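Local coordinates for fructokinase (Vibrio cholerae serotype O1, PDB 5EYN), which catalyses the ATP-dependent phosphorylation of fructose, as a member of the PfkB family of carbohydrate kinases, at residues L31-Q36 with V103-H108; A55-R60 with P313-L318; Y274-A279 with L289-W294. All blocks are in the same frame, centred on the assembly; numbering follows the deposited sequence.

Contact 1 of 3, residues L31-Q36 with V103-H108; sequences LIPDGQ and VDLDEH. With ADP (adenosine-5'-diphosphate), chain E.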
loop_
_atom_site.group_PDB
_atom_site.type_symbol
_atom_site.label_atom_id
_atom_site.label_comp_id
_atom_site.label_asym_id
_atom_site.label_seq_id
_atom_site.Cartn_x
_atom_site.Cartn_y
_atom_site.Cartn_z
ATOM N N LEU A 31 -5.146 -7.227 -1.226
ATOM C CA LEU A 31 -5.199 -7.115 -2.677
ATOM C C LEU A 31 -4.911 -8.496 -3.244
ATOM O O LEU A 31 -3.804 -9.010 -3.141
ATOM C CB LEU A 31 -4.160 -6.085 -3.128
ATOM C CG LEU A 31 -4.405 -4.661 -2.644
ATOM C CD1 LEU A 31 -3.186 -3.790 -2.917
ATOM C CD2 LEU A 31 -5.650 -4.057 -3.262
ATOM N N ILE A 32 -5.939 -9.104 -3.820
ATOM C CA ILE A 32 -5.878 -10.504 -4.204
ATOM C C ILE A 32 -5.980 -10.608 -5.720
ATOM O O ILE A 32 -6.959 -10.143 -6.306
ATOM C CB ILE A 32 -6.994 -11.320 -3.528
ATOM C CG1 ILE A 32 -6.837 -11.187 -2.004
ATOM C CG2 ILE A 32 -6.939 -12.779 -3.967
ATOM C CD1 ILE A 32 -7.781 -12.073 -1.199
ATOM N N PRO A 33 -4.966 -11.208 -6.354
ATOM C CA PRO A 33 -4.989 -11.319 -7.818
ATOM C C PRO A 33 -6.270 -11.946 -8.337
ATOM O O PRO A 33 -6.755 -12.940 -7.795
ATOM C CB PRO A 33 -3.805 -12.236 -8.112
ATOM C CG PRO A 33 -2.857 -11.977 -6.967
ATOM C CD PRO A 33 -3.750 -11.814 -5.785
ATOM N N ASP A 34 -6.808 -11.351 -9.394
ATOM C CA ASP A 34 -7.994 -11.874 -10.053
ATOM C C ASP A 34 -7.931 -11.415 -11.496
ATOM O O ASP A 34 -8.524 -10.399 -11.867
ATOM C CB ASP A 34 -9.256 -11.362 -9.356
ATOM C CG ASP A 34 -10.493 -12.142 -9.727
ATOM O OD1 ASP A 34 -10.440 -13.388 -9.735
ATOM O OD2 ASP A 34 -11.522 -11.492 -10.002
ATOM N N GLY A 35 -7.174 -12.162 -12.288
ATOM C CA GLY A 35 -6.803 -11.751 -13.629
ATOM C C GLY A 35 -5.376 -11.254 -13.550
ATOM O O GLY A 35 -4.906 -10.882 -12.474
ATOM N N GLN A 36 -4.686 -11.246 -14.679
ATOM C CA GLN A 36 -3.259 -10.943 -14.687
ATOM C C GLN A 36 -2.946 -9.481 -14.373
ATOM O O GLN A 36 -1.853 -9.166 -13.893
ATOM C CB GLN A 36 -2.644 -11.342 -16.029
ATOM C CG GLN A 36 -3.283 -10.687 -17.246
ATOM C CD GLN A 36 -2.615 -11.101 -18.551
ATOM O OE1 GLN A 36 -2.186 -12.249 -18.709
ATOM N NE2 GLN A 36 -2.516 -10.163 -19.491
ATOM N N VAL A 103 -1.461 -10.201 -1.835
ATOM C CA VAL A 103 -1.510 -11.657 -1.706
ATOM C C VAL A 103 -0.968 -12.373 -2.949
ATOM O O VAL A 103 -1.292 -11.996 -4.075
ATOM C CB VAL A 103 -2.956 -12.121 -1.445
ATOM C CG1 VAL A 103 -3.040 -13.634 -1.281
ATOM C CG2 VAL A 103 -3.543 -11.416 -0.223
ATOM N N ASP A 104 -0.153 -13.404 -2.730
ATOM C CA ASP A 104 0.311 -14.313 -3.792
ATOM C C ASP A 104 -0.397 -15.652 -3.611
ATOM O O ASP A 104 -0.140 -16.371 -2.648
ATOM C CB ASP A 104 1.829 -14.494 -3.671
ATOM C CG ASP A 104 2.421 -15.371 -4.765
ATOM O OD1 ASP A 104 3.668 -15.480 -4.818
ATOM O OD2 ASP A 104 1.662 -15.937 -5.571
ATOM N N LEU A 105 -1.306 -15.977 -4.525
ATOM C CA LEU A 105 -2.107 -17.186 -4.417
ATOM C C LEU A 105 -1.332 -18.481 -4.703
ATOM O O LEU A 105 -1.841 -19.568 -4.477
ATOM C CB LEU A 105 -3.294 -17.082 -5.363
ATOM C CG LEU A 105 -4.252 -15.932 -5.071
ATOM C CD1 LEU A 105 -5.217 -15.747 -6.237
ATOM C CD2 LEU A 105 -5.003 -16.209 -3.776
ATOM N N ASP A 106 -0.086 -18.371 -5.149
ATOM C CA ASP A 106 0.732 -19.568 -5.320
ATOM C C ASP A 106 1.356 -20.026 -3.998
ATOM O O ASP A 106 1.927 -21.114 -3.925
ATOM C CB ASP A 106 1.814 -19.339 -6.378
ATOM C CG ASP A 106 1.252 -19.322 -7.787
ATOM O OD1 ASP A 106 0.095 -19.753 -7.977
ATOM O OD2 ASP A 106 1.964 -18.880 -8.705
ATOM N N GLU A 107 1.232 -19.201 -2.958
ATOM C CA GLU A 107 1.767 -19.526 -1.636
ATOM C C GLU A 107 0.622 -19.664 -0.645
ATOM O O GLU A 107 -0.530 -19.364 -0.971
ATOM C CB GLU A 107 2.736 -18.442 -1.151
ATOM C CG GLU A 107 3.928 -18.189 -2.061
ATOM C CD GLU A 107 4.944 -19.312 -2.039
ATOM O OE1 GLU A 107 4.973 -20.089 -1.059
ATOM O OE2 GLU A 107 5.717 -19.418 -3.010
ATOM N N HIS A 108 0.938 -20.115 0.568
ATOM C CA HIS A 108 -0.061 -20.259 1.625
ATOM C C HIS A 108 0.350 -19.490 2.868
ATOM O O HIS A 108 1.529 -19.451 3.229
ATOM C CB HIS A 108 -0.257 -21.730 2.010
ATOM C CG HIS A 108 -1.083 -21.913 3.247
ATOM N ND1 HIS A 108 -0.558 -21.813 4.521
ATOM C CD2 HIS A 108 -2.402 -22.169 3.407
ATOM C CE1 HIS A 108 -1.517 -22.007 5.407
ATOM N NE2 HIS A 108 -2.648 -22.223 4.759
HETATM P PB ADP E . -5.374 -20.077 6.992
HETATM O O1B ADP E . -6.333 -18.927 7.156
HETATM O O2B ADP E . -4.061 -19.774 7.679
HETATM O O3B ADP E . -5.139 -20.298 5.519
HETATM P PA ADP E . -5.509 -22.837 7.347
HETATM O O1A ADP E . -5.421 -22.892 5.832
HETATM O O2A ADP E . -4.096 -22.934 7.878
HETATM O O3A ADP E . -6.033 -21.376 7.637
HETATM O "O5'" ADP E . -6.351 -24.050 7.970
HETATM C "C5'" ADP E . -7.154 -23.873 9.084
HETATM C "C4'" ADP E . -8.417 -24.701 9.119
HETATM O "O4'" ADP E . -9.149 -24.519 7.929
HETATM C "C3'" ADP E . -8.233 -26.166 9.297
HETATM O "O3'" ADP E . -8.091 -26.502 10.644
HETATM C "C2'" ADP E . -9.493 -26.689 8.736
HETATM O "O2'" ADP E . -10.565 -26.549 9.589
HETATM C "C1'" ADP E . -9.706 -25.763 7.607
HETATM N N9 ADP E . -9.135 -26.201 6.365
HETATM C C8 ADP E . -8.021 -25.748 5.760
HETATM N N7 ADP E . -7.837 -26.380 4.611
HETATM C C5 ADP E . -8.827 -27.257 4.440
HETATM C C6 ADP E . -9.178 -28.170 3.460
HETATM N N6 ADP E . -8.372 -28.348 2.293
HETATM N N1 ADP E . -10.275 -28.905 3.619
HETATM C C2 ADP E . -11.078 -28.788 4.692
HETATM N N3 ADP E . -10.774 -27.907 5.674
HETATM C C4 ADP E . -9.673 -27.151 5.559
#
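Residues 31-33 and Val-103 meet as neighbouring parallel strand ends in the small four-stranded sheet, a largely apolar contact stitched by one backbone bond. Val-103 N donates to Leu-31 O at 2.9 Å, nearly straight at 169°. Beside it Ile-32 and Val-103 lie alongside each other and point the same way, Ile-32 CG1 resting 3.8 Å from Val-103 CG2. With chi1 at -59° CG1 sits beside the backbone N and CG2 anti to it, which sends CG2 toward Leu-105, whose CD2 it meets at 3.9 Å with the side chains crossing at about a right angle. Pro-33 ends the pairing: having no N-H, it cannot donate to Val-103 O, and its CD lies 3.0 Å from that oxygen instead. Beyond the strand a type I turn from Asp-104 to Glu-107 reverses the chain, steadied by an Asx turn in which Asp-104 OD2 accepts from Asp-106 N. The loop then delivers His-108, whose NE2 donates to O1A of ADP at 3.0 Å. Leu-31 also packs on Leu-31 of the second subunit. Such a small sheet, with fructose-binding Asp-30 beside Ile-32 and a nucleotide-binding histidine on the loop that follows, is consistent with the lid of PfkB-family sugar kinases.

Contact 2 of 3, residues A55-R60 with P313-L318; sequences ARLSGR and PNQAAL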
loop_
_atom_site.group_PDB
_atom_site.type_symbol
_atom_site.label_atom_id
_atom_site.label_comp_id
_atom_site.label_asym_id
_atom_site.label_seq_id
_atom_site.Cartn_x
_atom_site.Cartn_y
_atom_site.Cartn_z
ATOM N N ALA A 55 -19.945 -12.573 13.708
ATOM C CA ALA A 55 -21.170 -11.860 13.380
ATOM C C ALA A 55 -22.028 -12.622 12.363
ATOM O O ALA A 55 -23.249 -12.690 12.494
ATOM C CB ALA A 55 -20.849 -10.461 12.883
ATOM N N ARG A 56 -21.386 -13.240 11.383
ATOM C CA ARG A 56 -22.122 -13.970 10.356
ATOM C C ARG A 56 -22.850 -15.155 10.946
ATOM O O ARG A 56 -23.871 -15.571 10.414
ATOM C CB ARG A 56 -21.186 -14.448 9.263
ATOM C CG ARG A 56 -20.659 -13.321 8.420
ATOM C CD ARG A 56 -20.829 -13.587 6.981
ATOM N NE ARG A 56 -20.341 -12.481 6.170
ATOM C CZ ARG A 56 -19.733 -12.626 5.008
ATOM N NH1 ARG A 56 -19.530 -13.832 4.518
ATOM N NH2 ARG A 56 -19.335 -11.562 4.342
ATOM N N LEU A 57 -22.331 -15.701 12.034
ATOM C CA LEU A 57 -22.952 -16.820 12.732
ATOM C C LEU A 57 -23.971 -16.333 13.762
ATOM O O LEU A 57 -24.486 -17.134 14.518
ATOM C CB LEU A 57 -21.877 -17.685 13.403
ATOM C CG LEU A 57 -20.935 -18.450 12.466
ATOM C CD1 LEU A 57 -19.751 -19.000 13.261
ATOM C CD2 LEU A 57 -21.671 -19.560 11.745
ATOM N N SER A 58 -24.272 -15.035 13.747
ATOM C CA SER A 58 -25.272 -14.410 14.624
ATOM C C SER A 58 -24.721 -14.126 16.031
ATOM O O SER A 58 -25.481 -13.899 16.967
ATOM C CB SER A 58 -26.564 -15.243 14.690
ATOM O OG SER A 58 -26.519 -16.146 15.775
ATOM N N GLY A 59 -23.400 -14.119 16.175
ATOM C CA GLY A 59 -22.790 -13.807 17.445
ATOM C C GLY A 59 -22.605 -12.320 17.654
ATOM O O GLY A 59 -22.874 -11.498 16.780
ATOM N N ARG A 60 -22.117 -11.993 18.836
ATOM C CA ARG A 60 -21.936 -10.625 19.271
ATOM C C ARG A 60 -20.456 -10.299 19.255
ATOM O O ARG A 60 -19.736 -10.643 20.178
ATOM C CB ARG A 60 -22.473 -10.497 20.693
ATOM C CG ARG A 60 -22.571 -9.100 21.217
ATOM C CD ARG A 60 -22.971 -9.177 22.667
ATOM N NE ARG A 60 -23.499 -7.932 23.195
ATOM C CZ ARG A 60 -23.906 -7.789 24.450
ATOM N NH1 ARG A 60 -24.386 -6.627 24.872
ATOM N NH2 ARG A 60 -23.839 -8.817 25.287
ATOM N N PRO A 313 -19.296 -18.385 6.673
ATOM C CA PRO A 313 -20.671 -18.887 6.548
ATOM C C PRO A 313 -21.627 -18.344 7.590
ATOM O O PRO A 313 -21.240 -17.951 8.700
ATOM C CB PRO A 313 -20.502 -20.400 6.728
ATOM C CG PRO A 313 -19.309 -20.535 7.622
ATOM C CD PRO A 313 -18.379 -19.431 7.153
ATOM N N ASN A 314 -22.902 -18.326 7.242
ATOM C CA ASN A 314 -23.952 -18.201 8.241
ATOM C C ASN A 314 -24.329 -19.581 8.749
ATOM O O ASN A 314 -23.821 -20.601 8.277
ATOM C CB ASN A 314 -25.173 -17.430 7.697
ATOM C CG ASN A 314 -25.756 -18.019 6.424
ATOM O OD1 ASN A 314 -25.663 -19.217 6.147
ATOM N ND2 ASN A 314 -26.386 -17.155 5.641
ATOM N N GLN A 315 -25.229 -19.632 9.716
ATOM C CA GLN A 315 -25.598 -20.905 10.295
ATOM C C GLN A 315 -26.280 -21.837 9.290
ATOM O O GLN A 315 -26.019 -23.030 9.304
ATOM C CB GLN A 315 -26.480 -20.707 11.509
ATOM C CG GLN A 315 -25.708 -20.204 12.715
ATOM C CD GLN A 315 -26.499 -20.279 13.990
ATOM O OE1 GLN A 315 -27.435 -21.065 14.114
ATOM N NE2 GLN A 315 -26.121 -19.469 14.962
ATOM N N ALA A 316 -27.130 -21.306 8.407
ATOM C CA ALA A 316 -27.802 -22.161 7.436
ATOM C C ALA A 316 -26.785 -22.871 6.560
ATOM O O ALA A 316 -26.901 -24.066 6.311
ATOM C CB ALA A 316 -28.785 -21.362 6.577
ATOM N N ALA A 317 -25.764 -22.149 6.111
ATOM C CA ALA A 317 -24.744 -22.750 5.259
ATOM C C ALA A 317 -23.919 -23.746 6.044
ATOM O O ALA A 317 -23.566 -24.811 5.544
ATOM C CB ALA A 317 -23.839 -21.671 4.653
ATOM N N LEU A 318 -23.546 -23.377 7.269
ATOM C CA LEU A 318 -22.695 -24.245 8.066
ATOM C C LEU A 318 -23.396 -25.546 8.431
ATOM O O LEU A 318 -22.839 -26.627 8.276
ATOM C CB LEU A 318 -22.221 -23.533 9.326
ATOM C CG LEU A 318 -21.308 -24.362 10.236
ATOM C CD1 LEU A 318 -20.011 -24.715 9.550
ATOM C CD2 LEU A 318 -21.034 -23.603 11.503
HETATM O O HOH W 1 -26.017 -17.243 11.056
#
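Leu-57, Gln-315 and Pro-313 carry most of this contact, with Arg-56 a near equal, where the end of helix 46-56 meets the start of helix 315-322. Leu-57 gives up the largest area. Its CG lies anti to its own carbonyl carbon (chi1 -67°), and this turns the CD2 branch onto the opposing chain, where it meets Pro-313 O at 3.5 Å and Leu-318 CD2, methyl against methyl, at 4.1 Å. Pro-313 takes part through that carbonyl oxygen, which Arg-56 CB also touches at 3.5 Å. Gln-315 adds a polar grip. Its chain runs extended beyond CG, and NE2 donates to Leu-57 O at 2.9 Å, the donor tilted 26° from the carbonyl plane. The same oxygen takes a short second bond from Ser-58 OG, this one in the carbonyl plane on a lone pair, so that two side chains hold a carbonyl just past the last turn of the helix. The carbonyl O of Arg-56 faces Asn-314 CA in a CA-H...O contact of 3.4 Å, and one water links Arg-56 O to Gln-315 N. The guanidinium turns elsewhere, to a salt bridge with Glu-83 and to the carbonyls of Thr-310 and Leu-312.

A Schellman motif, with Ser-58 at positive phi as its C-prime residue, ends one helix, and Asn-314 begins the other as an N-cap whose OD1 accepts from Ala-317 N at 2.9 Å. A helix C-terminus thus abuts a helix N-terminus. Tyr-274 of helix 264-278 covers Leu-57, Ser-58 and Gln-315, while Cys-298 of helix 285-302 lies against Leu-57 and Pro-313, and Trp-294 of that helix packs on Leu-318.

Contact 3 of 3, residues Y274-A279 with L289-W294; sequences YRLSVA and LDAVKW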
loop_
_atom_site.group_PDB
_atom_site.type_symbol
_atom_site.label_atom_id
_atom_site.label_comp_id
_atom_site.label_asym_id
_atom_site.label_seq_id
_atom_site.Cartn_x
_atom_site.Cartn_y
_atom_site.Cartn_z
ATOM N N TYR A 274 -17.255 -18.224 18.445
ATOM C CA TYR A 274 -18.700 -18.057 18.455
ATOM C C TYR A 274 -19.304 -19.102 19.402
ATOM O O TYR A 274 -20.087 -18.767 20.293
ATOM C CB TYR A 274 -19.317 -18.192 17.061
ATOM C CG TYR A 274 -20.821 -18.307 17.166
ATOM C CD1 TYR A 274 -21.585 -17.219 17.579
ATOM C CD2 TYR A 274 -21.465 -19.513 16.951
ATOM C CE1 TYR A 274 -22.959 -17.321 17.737
ATOM C CE2 TYR A 274 -22.829 -19.615 17.102
ATOM C CZ TYR A 274 -23.563 -18.515 17.501
ATOM O OH TYR A 274 -24.927 -18.599 17.658
ATOM N N ARG A 275 -18.958 -20.372 19.204
ATOM C CA ARG A 275 -19.552 -21.421 20.026
ATOM C C ARG A 275 -19.123 -21.339 21.507
ATOM O O ARG A 275 -19.934 -21.562 22.403
ATOM C CB ARG A 275 -19.276 -22.800 19.422
ATOM C CG ARG A 275 -20.028 -23.048 18.115
ATOM C CD ARG A 275 -21.534 -23.085 18.299
ATOM N NE ARG A 275 -21.991 -24.388 18.765
ATOM C CZ ARG A 275 -23.246 -24.669 19.096
ATOM N NH1 ARG A 275 -24.182 -23.730 19.059
ATOM N NH2 ARG A 275 -23.558 -25.892 19.483
ATOM N N LEU A 276 -17.872 -20.983 21.780
ATOM C CA LEU A 276 -17.467 -20.824 23.171
ATOM C C LEU A 276 -18.209 -19.650 23.798
ATOM O O LEU A 276 -18.607 -19.717 24.962
ATOM C CB LEU A 276 -15.951 -20.634 23.307
ATOM C CG LEU A 276 -15.068 -21.775 22.786
ATOM C CD1 LEU A 276 -13.620 -21.482 23.126
ATOM C CD2 LEU A 276 -15.488 -23.142 23.323
ATOM N N SER A 277 -18.447 -18.600 23.014
ATOM C CA SER A 277 -19.060 -17.381 23.545
ATOM C C SER A 277 -20.525 -17.582 23.954
ATOM O O SER A 277 -21.020 -16.901 24.846
ATOM C CB SER A 277 -18.945 -16.225 22.539
ATOM O OG SER A 277 -19.888 -16.321 21.481
ATOM N N VAL A 278 -21.216 -18.518 23.316
ATOM C CA VAL A 278 -22.633 -18.737 23.619
ATOM C C VAL A 278 -22.838 -19.895 24.596
ATOM O O VAL A 278 -23.973 -20.190 24.986
ATOM C CB VAL A 278 -23.471 -19.002 22.343
ATOM C CG1 VAL A 278 -23.393 -17.825 21.384
ATOM C CG2 VAL A 278 -23.034 -20.284 21.655
ATOM N N ALA A 279 -21.747 -20.537 25.003
ATOM C CA ALA A 279 -21.820 -21.676 25.911
ATOM C C ALA A 279 -22.027 -21.242 27.351
ATOM O O ALA A 279 -21.458 -20.252 27.809
ATOM C CB ALA A 279 -20.558 -22.507 25.819
ATOM N N LEU A 289 -15.413 -29.645 21.989
ATOM C CA LEU A 289 -15.294 -30.484 20.799
ATOM C C LEU A 289 -16.312 -30.086 19.735
ATOM O O LEU A 289 -16.012 -30.106 18.542
ATOM C CB LEU A 289 -15.447 -31.956 21.167
ATOM C CG LEU A 289 -14.320 -32.529 22.026
ATOM C CD1 LEU A 289 -14.704 -33.924 22.468
ATOM C CD2 LEU A 289 -12.998 -32.560 21.278
ATOM N N ASP A 290 -17.518 -29.730 20.165
ATOM C CA ASP A 290 -18.526 -29.205 19.244
ATOM C C ASP A 290 -18.077 -27.872 18.627
ATOM O O ASP A 290 -18.288 -27.625 17.435
ATOM C CB ASP A 290 -19.858 -29.027 19.985
ATOM C CG ASP A 290 -20.897 -28.318 19.149
ATOM O OD1 ASP A 290 -21.582 -29.001 18.372
ATOM O OD2 ASP A 290 -21.034 -27.085 19.259
ATOM N N ALA A 291 -17.456 -27.011 19.426
ATOM C CA ALA A 291 -16.978 -25.727 18.910
ATOM C C ALA A 291 -15.919 -25.930 17.839
ATOM O O ALA A 291 -15.894 -25.199 16.850
ATOM C CB ALA A 291 -16.434 -24.854 20.030
ATOM N N VAL A 292 -15.081 -26.948 18.013
ATOM C CA VAL A 292 -14.050 -27.274 17.028
ATOM C C VAL A 292 -14.673 -27.881 15.766
ATOM O O VAL A 292 -14.192 -27.646 14.662
ATOM C CB VAL A 292 -12.971 -28.198 17.623
ATOM C CG1 VAL A 292 -11.964 -28.650 16.578
ATOM C CG2 VAL A 292 -12.235 -27.472 18.732
ATOM N N LYS A 293 -15.754 -28.630 15.914
ATOM C CA LYS A 293 -16.458 -29.123 14.743
ATOM C C LYS A 293 -16.978 -27.950 13.910
ATOM O O LYS A 293 -16.848 -27.935 12.687
ATOM C CB LYS A 293 -17.611 -30.032 15.184
ATOM C CG LYS A 293 -18.506 -30.535 14.073
ATOM C CD LYS A 293 -19.593 -31.487 14.616
ATOM C CE LYS A 293 -20.438 -32.083 13.489
ATOM N NZ LYS A 293 -21.444 -33.045 14.010
ATOM N N TRP A 294 -17.571 -26.964 14.571
ATOM C CA TRP A 294 -17.988 -25.746 13.887
ATOM C C TRP A 294 -16.792 -25.049 13.253
ATOM O O TRP A 294 -16.861 -24.594 12.111
ATOM C CB TRP A 294 -18.670 -24.782 14.860
ATOM C CG TRP A 294 -20.122 -25.087 15.138
ATOM C CD1 TRP A 294 -20.662 -26.291 15.518
ATOM C CD2 TRP A 294 -21.215 -24.170 15.052
ATOM N NE1 TRP A 294 -22.024 -26.170 15.672
ATOM C CE2 TRP A 294 -22.387 -24.879 15.390
ATOM C CE3 TRP A 294 -21.318 -22.815 14.732
ATOM C CZ2 TRP A 294 -23.640 -24.277 15.410
ATOM C CZ3 TRP A 294 -22.558 -22.220 14.740
ATOM C CH2 TRP A 294 -23.704 -22.948 15.083
#
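Bends at chi2 (-65°) and chi3 (-82°) fold the Arg-275 side chain back over Trp-294, while Asp-290, with CG anti to its backbone N, swings its carboxylate to the guanidinium edge. The folded arginine lies on the indole along much of its length. Arg-275 CD stands over the six-membered ring, 3.4 Å from the Trp-294 ring centroid, a CH-pi contact over the face. Farther out the guanidinium continues the same layer, flat on the indole with the two planes 4° apart and Arg-275 NE 3.4 Å from Trp-294 CE2. The cation-pi contact made by CZ is off-centre.

At its edge the guanidinium grips Asp-290 side-on, through two nitrogens that share one oxygen. Arg-275 NE reaches Asp-290 OD2 at 2.9 Å nearly along the C-O axis, and Arg-275 NH2 meets the same OD2 at 2.8 Å from above the carboxylate plane. Both bonds lie in the guanidinium plane, but both are bent.

Nearer the helix axes, Ala-291 lets the backbones come close: Arg-275 CB sits 3.6 Å from Ala-291 CB, and Leu-276 CD2 touches the same methyl. Tyr-274 closes the other end, its CE2 3.5 Å from Trp-294 CZ3, the two rings offset, with their centroids 5.6 Å apart and little face shared. Helices 264-278 and 285-302 run roughly antiparallel here, a helical hairpin whose second helix packs on strand 247-251 through Leu-289 and Val-292, and Tyr-319 meets Trp-294 edge-to-face.

Salt bridge and stack act on one group: the carboxylate, gripped in the guanidinium plane by two nitrogens, restrains its turning within that plane, while the indole keeps it flat, and the partly buried positive charge is probably offset by Asp-290 and further eased by the aromatic face.

Overall arrangement
From the N terminus, strand 28-33 enters contact 1 first and is joined there by the chain after strand 99-103, closing a loop that includes helix 46-56. Because residues 55-60 lie within that loop and their partners 313-318 come near the C terminus, contacts 1 and 2 cross along the chain. Contact 3, a short hairpin between helices 264-278 and 285-302, falls wholly within the span bridged by contact 2, and the two touch through Tyr-274 and Trp-294. Contact 1 stands apart, its centre about 27 Å from that of contact 2, and knits the small sheet; contacts 2 and 3 together unite four helices of the main body.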